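Local coordinates for protein methionine gamma-lyase (Trichomonas vaginalis, PDB 1PFF) that belongs to the Cys/Met-metabolism family of pyridoxal-phosphate-dependent enzymes, within the aminotransferase-like superfamily, and is modelled as an assembly of four chains, at residues Ala28-Phe33 / Ala52-Gln57; Ala36-Ile41 / Asn83-Tyr88; Lys259-Asn264 / Gln325-Val330; Leu280-Ala285 / Leu306-Val311. One frame throughout, in Å; residues are numbered along the deposited sequence.

Interaction 1 (Ala28-Phe33 / Ala52-Gln57); sequences ASVWTF and ALFEHQ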
# COMPACT_ATOMS: atom_id res chain seq x y z
N ALA A 28 5.89 22.33 -12.46
CA ALA A 28 5.32 21.84 -13.72
C ALA A 28 4.43 22.88 -14.37
O ALA A 28 4.22 22.84 -15.58
CB ALA A 28 4.53 20.54 -13.52
N SER A 29 3.91 23.81 -13.58
CA SER A 29 3.15 24.93 -14.14
C SER A 29 4.12 25.98 -14.71
O SER A 29 4.06 26.30 -15.90
CB SER A 29 2.23 25.53 -13.08
OG SER A 29 1.24 24.59 -12.67
N VAL A 30 5.02 26.50 -13.88
CA VAL A 30 5.88 27.61 -14.31
C VAL A 30 6.90 27.27 -15.40
O VAL A 30 7.01 28.00 -16.37
CB VAL A 30 6.55 28.39 -13.13
CG1 VAL A 30 5.49 28.90 -12.15
CG2 VAL A 30 7.63 27.57 -12.42
N TRP A 31 7.64 26.16 -15.25
CA TRP A 31 8.64 25.83 -16.28
C TRP A 31 7.97 25.57 -17.64
O TRP A 31 8.54 25.89 -18.68
CB TRP A 31 9.47 24.60 -15.90
CG TRP A 31 10.41 24.72 -14.72
CD1 TRP A 31 10.26 24.11 -13.50
CD2 TRP A 31 11.66 25.42 -14.67
NE1 TRP A 31 11.33 24.41 -12.68
CE2 TRP A 31 12.20 25.22 -13.37
CE3 TRP A 31 12.37 26.21 -15.57
CZ2 TRP A 31 13.42 25.77 -12.97
CZ3 TRP A 31 13.59 26.77 -15.17
CH2 TRP A 31 14.10 26.54 -13.87
N THR A 32 6.77 24.99 -17.62
CA THR A 32 6.04 24.69 -18.86
C THR A 32 5.74 25.93 -19.71
O THR A 32 5.77 25.87 -20.95
CB THR A 32 4.73 23.95 -18.52
OG1 THR A 32 5.03 22.69 -17.92
CG2 THR A 32 3.95 23.58 -19.79
N PHE A 33 5.44 27.03 -19.03
CA PHE A 33 4.91 28.22 -19.70
C PHE A 33 5.89 29.39 -19.77
O PHE A 33 5.52 30.52 -20.15
CB PHE A 33 3.55 28.62 -19.10
CG PHE A 33 2.49 27.57 -19.32
CD1 PHE A 33 2.03 26.79 -18.26
CD2 PHE A 33 1.98 27.33 -20.59
CE1 PHE A 33 1.06 25.79 -18.46
CE2 PHE A 33 1.01 26.35 -20.80
CZ PHE A 33 0.56 25.57 -19.74
N ALA A 52 13.10 30.23 -3.66
CA ALA A 52 14.34 29.71 -4.24
C ALA A 52 14.19 29.34 -5.72
O ALA A 52 15.06 29.64 -6.54
CB ALA A 52 14.84 28.51 -3.44
N LEU A 53 13.07 28.70 -6.07
CA LEU A 53 12.81 28.36 -7.47
C LEU A 53 12.81 29.63 -8.33
O LEU A 53 13.43 29.67 -9.40
CB LEU A 53 11.48 27.62 -7.62
CG LEU A 53 10.90 27.53 -9.05
CD1 LEU A 53 11.75 26.61 -9.94
CD2 LEU A 53 9.47 27.09 -9.03
N PHE A 54 12.11 30.65 -7.85
CA PHE A 54 11.98 31.91 -8.60
C PHE A 54 13.27 32.71 -8.56
O PHE A 54 13.74 33.15 -9.61
CB PHE A 54 10.83 32.76 -8.05
CG PHE A 54 9.46 32.18 -8.27
CD1 PHE A 54 9.28 31.01 -9.00
CD2 PHE A 54 8.34 32.82 -7.76
CE1 PHE A 54 8.01 30.47 -9.20
CE2 PHE A 54 7.06 32.30 -7.96
CZ PHE A 54 6.89 31.12 -8.68
N GLU A 55 13.84 32.89 -7.37
CA GLU A 55 14.98 33.80 -7.18
C GLU A 55 16.26 33.27 -7.82
O GLU A 55 16.99 34.03 -8.44
CB GLU A 55 15.25 34.08 -5.70
CG GLU A 55 16.20 35.26 -5.45
CD GLU A 55 16.67 35.37 -4.01
OE1 GLU A 55 16.17 34.63 -3.14
OE2 GLU A 55 17.57 36.20 -3.74
N HIS A 56 16.51 31.97 -7.68
CA HIS A 56 17.78 31.41 -8.13
C HIS A 56 17.64 30.64 -9.45
O HIS A 56 18.41 30.88 -10.38
CB HIS A 56 18.42 30.53 -7.05
CG HIS A 56 18.57 31.20 -5.72
ND1 HIS A 56 19.40 32.29 -5.52
CD2 HIS A 56 18.02 30.93 -4.51
CE1 HIS A 56 19.34 32.66 -4.25
NE2 HIS A 56 18.51 31.85 -3.62
N GLN A 57 16.65 29.75 -9.53
CA GLN A 57 16.56 28.81 -10.65
C GLN A 57 16.03 29.40 -11.96
O GLN A 57 16.67 29.26 -13.02
CB GLN A 57 15.77 27.55 -10.25
CG GLN A 57 16.27 26.90 -8.95
CD GLN A 57 17.73 26.43 -9.03
OE1 GLN A 57 18.30 26.29 -10.11
NE2 GLN A 57 18.33 26.18 -7.86
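Leu53 stands at the middle of the contact, its two methyls divided between Val30 and Trp31. With CG anti to the backbone N (chi1 164°), the side chain points across to helix 22-33: CD2 meets Val30 CG2 tip to tip at 3.9 Å, and CD1 approaches the indole obliquely, lying 3.5 Å from Trp31 NE1 and 3.6 Å from Trp31 CZ2. The other methyl of Val30, CG1, reaches Phe54 CE1 at 4.2 Å, the two side chains crossing at about a right angle. Farther along the indole, Trp31 CZ2 lies 4.0 Å from Gln57 CB, while the carbonyl O of Gln57 sits at the ring edge, near its plane, 3.8 Å from Trp31 CH2. The helix axes stay 12.2 Å apart at 35°, a spacing bridged almost wholly by side chains, the Gln57 carbonyl being the exception. Both helices pack on the same face of the seven-stranded mixed sheet of this alpha/beta domain. Phe54, whose CB points away from helix 22-33, is set edge-to-face against Tyr88 of that sheet and also touches Leu40. Helix 48-60 takes a wider pi-type turn at 53-57, where Gln57 N makes weak hydrogen bonds to the carbonyls of both Ala52 and Leu53. At the subunit boundary, Trp31 NE1 donates to the carbonyl of Ile176 of the second subunit, which fixes the indole from outside, and the Gln57 amide bonds Gln171 of that same subunit.

Interaction 2 (Ala36-Ile41 / Asn83-Tyr88); sequences AGDHLI and NTRIVY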
# COMPACT_ATOMS: atom_id res chain seq x y z
N ALA A 36 13.60 31.17 -21.70
CA ALA A 36 14.60 32.23 -21.54
C ALA A 36 14.10 33.45 -22.30
O ALA A 36 13.63 33.34 -23.44
CB ALA A 36 15.95 31.77 -22.09
N GLY A 37 14.18 34.61 -21.66
CA GLY A 37 13.68 35.85 -22.24
C GLY A 37 12.30 36.28 -21.75
O GLY A 37 11.86 37.40 -22.05
N ASP A 38 11.61 35.41 -21.01
CA ASP A 38 10.30 35.73 -20.43
C ASP A 38 10.46 36.47 -19.10
O ASP A 38 11.56 36.57 -18.56
CB ASP A 38 9.48 34.45 -20.18
CG ASP A 38 8.88 33.88 -21.45
OD1 ASP A 38 8.92 34.53 -22.52
OD2 ASP A 38 8.34 32.76 -21.46
N HIS A 39 9.33 36.96 -18.57
CA HIS A 39 9.30 37.71 -17.32
C HIS A 39 8.20 37.14 -16.42
O HIS A 39 7.12 36.79 -16.88
CB HIS A 39 9.08 39.20 -17.61
CG HIS A 39 8.90 40.07 -16.39
ND1 HIS A 39 7.78 40.86 -16.21
CD2 HIS A 39 9.70 40.29 -15.32
CE1 HIS A 39 7.89 41.52 -15.07
NE2 HIS A 39 9.05 41.19 -14.51
N LEU A 40 8.49 37.03 -15.12
CA LEU A 40 7.53 36.54 -14.15
C LEU A 40 7.42 37.54 -13.01
O LEU A 40 8.43 38.05 -12.53
CB LEU A 40 7.95 35.16 -13.59
CG LEU A 40 7.02 34.53 -12.53
CD1 LEU A 40 6.98 32.99 -12.66
CD2 LEU A 40 7.48 34.92 -11.12
N ILE A 41 6.19 37.84 -12.60
CA ILE A 41 5.97 38.69 -11.44
C ILE A 41 5.47 37.80 -10.33
O ILE A 41 4.49 37.07 -10.52
CB ILE A 41 4.94 39.80 -11.73
CG1 ILE A 41 5.36 40.62 -12.95
CG2 ILE A 41 4.75 40.69 -10.49
CD1 ILE A 41 4.25 41.42 -13.57
N ASN A 83 7.37 41.27 -22.14
CA ASN A 83 7.67 39.85 -22.02
C ASN A 83 7.07 39.15 -20.78
O ASN A 83 7.44 38.01 -20.49
CB ASN A 83 9.18 39.63 -22.12
CG ASN A 83 9.96 40.32 -21.01
OD1 ASN A 83 9.58 41.40 -20.52
ND2 ASN A 83 11.08 39.72 -20.62
N THR A 84 6.16 39.81 -20.07
CA THR A 84 5.53 39.19 -18.90
C THR A 84 4.65 38.01 -19.33
O THR A 84 3.82 38.14 -20.23
CB THR A 84 4.71 40.22 -18.09
OG1 THR A 84 5.57 41.27 -17.64
CG2 THR A 84 4.19 39.59 -16.78
N ARG A 85 4.86 36.86 -18.69
CA ARG A 85 4.08 35.67 -19.03
C ARG A 85 3.25 35.14 -17.87
O ARG A 85 2.24 34.48 -18.10
CB ARG A 85 4.96 34.55 -19.57
CG ARG A 85 5.80 34.94 -20.76
CD ARG A 85 5.06 35.09 -22.07
NE ARG A 85 5.99 35.65 -23.06
CZ ARG A 85 5.66 36.38 -24.12
NH1 ARG A 85 4.40 36.67 -24.37
NH2 ARG A 85 6.62 36.81 -24.94
N ILE A 86 3.69 35.42 -16.65
CA ILE A 86 3.07 34.84 -15.46
C ILE A 86 3.02 35.83 -14.31
O ILE A 86 4.00 36.54 -14.04
CB ILE A 86 3.83 33.55 -14.99
CG1 ILE A 86 3.65 32.40 -15.99
CG2 ILE A 86 3.34 33.14 -13.59
CD1 ILE A 86 4.50 31.14 -15.70
N VAL A 87 1.87 35.85 -13.63
CA VAL A 87 1.70 36.53 -12.33
C VAL A 87 1.41 35.44 -11.30
O VAL A 87 0.46 34.67 -11.46
CB VAL A 87 0.55 37.56 -12.39
CG1 VAL A 87 0.17 38.08 -10.99
CG2 VAL A 87 0.93 38.73 -13.32
N TYR A 88 2.24 35.35 -10.26
CA TYR A 88 2.15 34.27 -9.27
C TYR A 88 2.04 34.78 -7.83
O TYR A 88 2.80 35.67 -7.43
CB TYR A 88 3.36 33.33 -9.38
CG TYR A 88 3.30 32.16 -8.41
CD1 TYR A 88 3.68 32.30 -7.07
CD2 TYR A 88 2.83 30.91 -8.83
CE1 TYR A 88 3.60 31.24 -6.18
CE2 TYR A 88 2.76 29.83 -7.94
CZ TYR A 88 3.14 30.01 -6.62
OH TYR A 88 3.07 28.97 -5.74
O HOH W 1 9.51 36.65 -24.80
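His39 and Thr84 lie side by side on adjacent parallel strands, ND1 2.7 Å from OG1 in a hydrogen bond that either atom could donate, with the hydroxyl at the imidazole edge in the ring plane. Ile41 shares their face of the sheet, its CD1 packed 3.7 Å from Thr84 CG2. On the other face Leu40 CD1 meets Ile86 CG2 at 3.8 Å. All five side chains are buried and closely packed. A beta bulge at Arg85 shifts the pairing by one residue: the carbonyl of His39 accepts Arg85 N, and the ladder resumes with Ile41 N bonded to Ile86 O and Tyr88 N to Ile41 O.

The start of the contact is more open to solvent and held by polar groups. Exposed Gly37 offers its O to Asn83 ND2 at 2.8 Å, nearly straight (171°) but from above the carbonyl plane. Arg85, bent at chi2, brings NE 3.2 Å from Asp38 OD1, a salt bridge that meets the carboxylate from above its plane. A water also joins Asp38 OD1 to Arg85 NH2, and Lys35 provides a second charge for Asp38.

Strand 64-68 flanks strand 39-43 and strand 116-120 flanks strand 84-90; helix 48-60 lies over Leu40 and Tyr88.

Interaction 3 (Lys259-Asn264 / Gln325-Val330); sequences KKVLDN and QALDLV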
# COMPACT_ATOMS: atom_id res chain seq x y z
N LYS A 259 10.46 30.70 22.67
CA LYS A 259 11.02 29.40 23.05
C LYS A 259 10.37 28.85 24.32
O LYS A 259 10.07 27.65 24.40
CB LYS A 259 12.53 29.49 23.24
CG LYS A 259 13.35 29.32 21.96
CD LYS A 259 13.82 27.87 21.77
CE LYS A 259 14.03 27.54 20.29
NZ LYS A 259 13.20 26.39 19.83
N LYS A 260 10.16 29.72 25.31
CA LYS A 260 9.52 29.31 26.57
C LYS A 260 8.08 28.88 26.34
O LYS A 260 7.64 27.87 26.90
CB LYS A 260 9.57 30.44 27.61
CG LYS A 260 9.23 29.99 29.04
CD LYS A 260 9.42 31.12 30.05
CE LYS A 260 8.82 30.74 31.41
NZ LYS A 260 9.40 31.56 32.52
N VAL A 261 7.34 29.65 25.54
CA VAL A 261 5.97 29.29 25.17
C VAL A 261 5.94 27.92 24.49
O VAL A 261 5.21 27.03 24.92
CB VAL A 261 5.29 30.38 24.28
CG1 VAL A 261 3.97 29.86 23.65
CG2 VAL A 261 5.03 31.63 25.10
N LEU A 262 6.76 27.75 23.45
CA LEU A 262 6.77 26.51 22.68
C LEU A 262 7.20 25.30 23.52
O LEU A 262 6.74 24.18 23.27
CB LEU A 262 7.64 26.62 21.42
CG LEU A 262 7.18 27.50 20.24
CD1 LEU A 262 7.55 26.87 18.90
CD2 LEU A 262 5.69 27.82 20.29
N ASP A 263 8.06 25.54 24.51
CA ASP A 263 8.46 24.48 25.44
C ASP A 263 7.28 24.00 26.30
O ASP A 263 7.34 22.92 26.89
CB ASP A 263 9.63 24.94 26.33
CG ASP A 263 10.99 24.88 25.62
OD1 ASP A 263 11.15 24.09 24.66
OD2 ASP A 263 11.96 25.59 25.94
N ASN A 264 6.22 24.80 26.35
CA ASN A 264 5.04 24.49 27.16
C ASN A 264 3.76 24.16 26.40
O ASN A 264 2.67 24.15 26.98
CB ASN A 264 4.80 25.62 28.16
CG ASN A 264 5.73 25.53 29.34
OD1 ASN A 264 5.46 24.80 30.30
ND2 ASN A 264 6.85 26.23 29.27
N GLN A 325 -2.02 28.21 29.22
CA GLN A 325 -1.03 27.77 30.20
C GLN A 325 0.39 28.17 29.79
O GLN A 325 1.17 28.67 30.61
CB GLN A 325 -1.15 26.26 30.42
CG GLN A 325 -0.14 25.67 31.41
CD GLN A 325 1.21 25.34 30.76
OE1 GLN A 325 1.26 24.91 29.60
NE2 GLN A 325 2.29 25.55 31.49
N ALA A 326 0.71 27.95 28.51
CA ALA A 326 2.03 28.28 27.96
C ALA A 326 2.30 29.79 27.95
O ALA A 326 3.36 30.25 28.40
CB ALA A 326 2.17 27.70 26.56
N LEU A 327 1.34 30.55 27.44
CA LEU A 327 1.46 32.00 27.33
C LEU A 327 1.49 32.71 28.68
O LEU A 327 2.22 33.68 28.84
CB LEU A 327 0.35 32.56 26.44
CG LEU A 327 0.46 32.14 24.97
CD1 LEU A 327 -0.90 32.20 24.30
CD2 LEU A 327 1.50 32.96 24.21
N ASP A 328 0.71 32.21 29.65
CA ASP A 328 0.70 32.80 31.00
C ASP A 328 2.08 32.80 31.66
O ASP A 328 2.36 33.65 32.49
CB ASP A 328 -0.30 32.07 31.92
CG ASP A 328 -1.75 32.47 31.66
OD1 ASP A 328 -2.02 33.44 30.92
OD2 ASP A 328 -2.71 31.85 32.17
N LEU A 329 2.93 31.85 31.29
CA LEU A 329 4.27 31.73 31.87
C LEU A 329 5.22 32.83 31.42
O LEU A 329 6.24 33.09 32.06
CB LEU A 329 4.88 30.37 31.53
CG LEU A 329 4.29 29.13 32.20
CD1 LEU A 329 4.98 27.90 31.65
CD2 LEU A 329 4.39 29.17 33.72
N VAL A 330 4.87 33.48 30.32
CA VAL A 330 5.73 34.47 29.70
C VAL A 330 5.24 35.89 30.04
O VAL A 330 5.79 36.90 29.58
CB VAL A 330 5.91 34.14 28.18
CG1 VAL A 330 5.38 35.21 27.25
CG2 VAL A 330 7.35 33.74 27.89
O HOH W 2 7.51 31.68 34.49
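Asn264 and Ala326 bring the C-terminal ends of helices 255-263 and 316-328 together, their CA atoms only 4.9 Å apart. The Ala326 methyl fits close against backbone, with CB 3.5 Å from Val261 O, and it also touches Asn264 CB at 3.7 Å. Val261 fills the buried side of the junction. Its CG1 lies 4.0 Å from Ala326 CB, and CG2 divides its contacts between Leu327 CD2, at 3.9 Å, and Val330 CB. Leu329 comes in on the outer side, crossing Asn264 at about a right angle, so that its CD1 rests 3.4 Å from Asn264 CG. That amide is held from within its own helix end: ND2 donates to Lys260 O at 3.0 Å, almost straight (172°) and in the amide plane, which fixes the group against which the leucine methyl packs. Lys260 is fully extended, with CG anti to the backbone N (chi1 -166°), and slides past Val330 in the opposite direction. Its NZ donates to a water that in turn donates to Leu329 O.

Cohesion between the helix ends is thus largely apolar, around Val261, Ala326 and the Leu329 methyl on the Asn264 amide, while the exposed lysine adds a water-mediated polar link at the solvent side.

Interaction 4 (Leu280-Ala285 / Leu306-Val311); sequences LIQHPA and LIRLSV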
# COMPACT_ATOMS: atom_id res chain seq x y z
N LEU A 280 -0.54 22.13 15.23
CA LEU A 280 0.93 22.19 15.19
C LEU A 280 1.43 23.63 15.29
O LEU A 280 0.77 24.56 14.84
CB LEU A 280 1.49 21.52 13.93
CG LEU A 280 1.09 20.07 13.63
CD1 LEU A 280 1.50 19.68 12.22
CD2 LEU A 280 1.65 19.08 14.66
N ILE A 281 2.62 23.79 15.87
CA ILE A 281 3.16 25.11 16.17
C ILE A 281 4.67 25.12 15.92
O ILE A 281 5.34 24.09 16.03
CB ILE A 281 2.80 25.52 17.63
CG1 ILE A 281 2.99 27.03 17.88
CG2 ILE A 281 3.58 24.69 18.67
CD1 ILE A 281 2.18 27.56 19.07
N GLN A 282 5.19 26.29 15.56
CA GLN A 282 6.61 26.46 15.31
C GLN A 282 7.03 27.90 15.47
O GLN A 282 6.21 28.82 15.40
CB GLN A 282 6.98 25.97 13.90
CG GLN A 282 6.37 26.81 12.79
CD GLN A 282 6.82 26.38 11.40
OE1 GLN A 282 7.13 25.21 11.17
NE2 GLN A 282 6.84 27.33 10.47
N HIS A 283 8.33 28.08 15.67
CA HIS A 283 8.96 29.40 15.68
C HIS A 283 9.94 29.34 14.53
O HIS A 283 11.02 28.74 14.67
CB HIS A 283 9.67 29.62 17.01
CG HIS A 283 10.50 30.87 17.06
ND1 HIS A 283 9.96 32.12 17.29
CD2 HIS A 283 11.83 31.06 16.91
CE1 HIS A 283 10.92 33.02 17.28
NE2 HIS A 283 12.06 32.41 17.05
N PRO A 284 9.55 29.89 13.38
CA PRO A 284 10.34 29.75 12.15
C PRO A 284 11.80 30.19 12.26
O PRO A 284 12.66 29.47 11.77
CB PRO A 284 9.58 30.64 11.15
CG PRO A 284 8.18 30.69 11.68
CD PRO A 284 8.31 30.66 13.17
N ALA A 285 12.07 31.33 12.89
CA ALA A 285 13.44 31.87 12.93
C ALA A 285 14.45 30.96 13.63
O ALA A 285 15.66 31.06 13.38
CB ALA A 285 13.45 33.25 13.56
N LEU A 306 8.05 35.94 15.72
CA LEU A 306 6.93 35.24 15.09
C LEU A 306 6.76 33.76 15.42
O LEU A 306 7.69 32.97 15.28
CB LEU A 306 6.96 35.41 13.57
CG LEU A 306 5.64 35.07 12.87
CD1 LEU A 306 4.62 36.19 13.02
CD2 LEU A 306 5.89 34.74 11.40
N ILE A 307 5.55 33.40 15.86
CA ILE A 307 5.14 32.00 16.03
C ILE A 307 4.06 31.69 14.99
O ILE A 307 3.15 32.49 14.77
CB ILE A 307 4.60 31.76 17.46
CG1 ILE A 307 5.72 31.88 18.49
CG2 ILE A 307 3.96 30.37 17.56
CD1 ILE A 307 5.24 32.06 19.92
N ARG A 308 4.17 30.53 14.34
CA ARG A 308 3.16 30.10 13.37
C ARG A 308 2.41 28.93 13.96
O ARG A 308 3.02 27.97 14.45
CB ARG A 308 3.80 29.67 12.06
CG ARG A 308 4.35 30.78 11.19
CD ARG A 308 4.99 30.27 9.90
NE ARG A 308 4.01 29.95 8.86
CZ ARG A 308 4.02 28.83 8.13
NH1 ARG A 308 4.96 27.91 8.30
NH2 ARG A 308 3.08 28.64 7.21
N LEU A 309 1.09 29.02 13.89
CA LEU A 309 0.22 28.00 14.47
C LEU A 309 -0.74 27.49 13.40
O LEU A 309 -1.47 28.26 12.78
CB LEU A 309 -0.56 28.59 15.66
CG LEU A 309 -1.75 27.81 16.22
CD1 LEU A 309 -1.32 26.44 16.78
CD2 LEU A 309 -2.46 28.63 17.29
N SER A 310 -0.69 26.17 13.18
CA SER A 310 -1.64 25.51 12.31
C SER A 310 -2.69 24.85 13.20
O SER A 310 -2.39 23.89 13.90
CB SER A 310 -0.90 24.46 11.47
OG SER A 310 -1.79 23.71 10.70
N VAL A 311 -3.90 25.40 13.20
CA VAL A 311 -4.96 24.94 14.11
C VAL A 311 -5.59 23.65 13.57
O VAL A 311 -5.95 23.57 12.40
CB VAL A 311 -6.04 26.04 14.31
CG1 VAL A 311 -7.14 25.58 15.29
CG2 VAL A 311 -5.41 27.34 14.80
O HOH W 3 10.15 33.30 13.93
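Arg308 and Gln282 form a hydrogen-bonded pair of antiparallel strands, Arg308 N donating to Gln282 O at 2.9 Å and Gln282 N to Arg308 O at 3.0 Å. From this pair the arginine side chain rises alongside that of Gln282, pointing the same way. Its CB lies 3.9 Å from Gln282 CG. CG and then CD pass Pro284, the closer approach being CD to Pro284 CG at 3.7 Å. A bend at chi3 (80°) turns the chain after CD; NE makes a weak hydrogen bond to the carbonyl of Asn94, and the guanidinium ends with NH1 beside the Gln282 amide, their planes 62° apart.

On the reverse face Ile281 CG1 presses on Ile307 CG2 at 3.5 Å. The pairing continues one way to Leu280 and Ser310, where Ser310 N reaches Leu280 O at 2.7 Å. At the other end strand 280-282 gives way to a helix with His283 at its N-cap, and a water there accepts from Ala285 N and donates to Leu306 O.

Helix 255-263 lies against Ile281 and His283, and strand 247-251 takes the far side of strand 306-310: an antiparallel pair at the centre of the smaller mixed sheet, as in the C-terminal domain of fold-type I pyridoxal-phosphate enzymes.

In the fold
From the N terminus, interaction 1 opens on helix 22-33 and interaction 2 on strand 39-43 just after it; helix 48-60 then closes interaction 1 before strand 84-90 closes interaction 2. The two therefore cross along the chain, and they touch in space where Phe54 meets Tyr88 and Val30 meets Ile86, tying two helices to one face of the larger sheet. Interaction 3 opens much later, on helix 255-263, and closes only at the chain's end; interaction 4, the antiparallel strand pairing of 280-285 with 306-311, whose connection runs through two helices, falls wholly within that loop. Leu262 joins this second pair by packing on Ile281 and Ile307. Centres of interactions 1 and 3 lie about 40 Å apart.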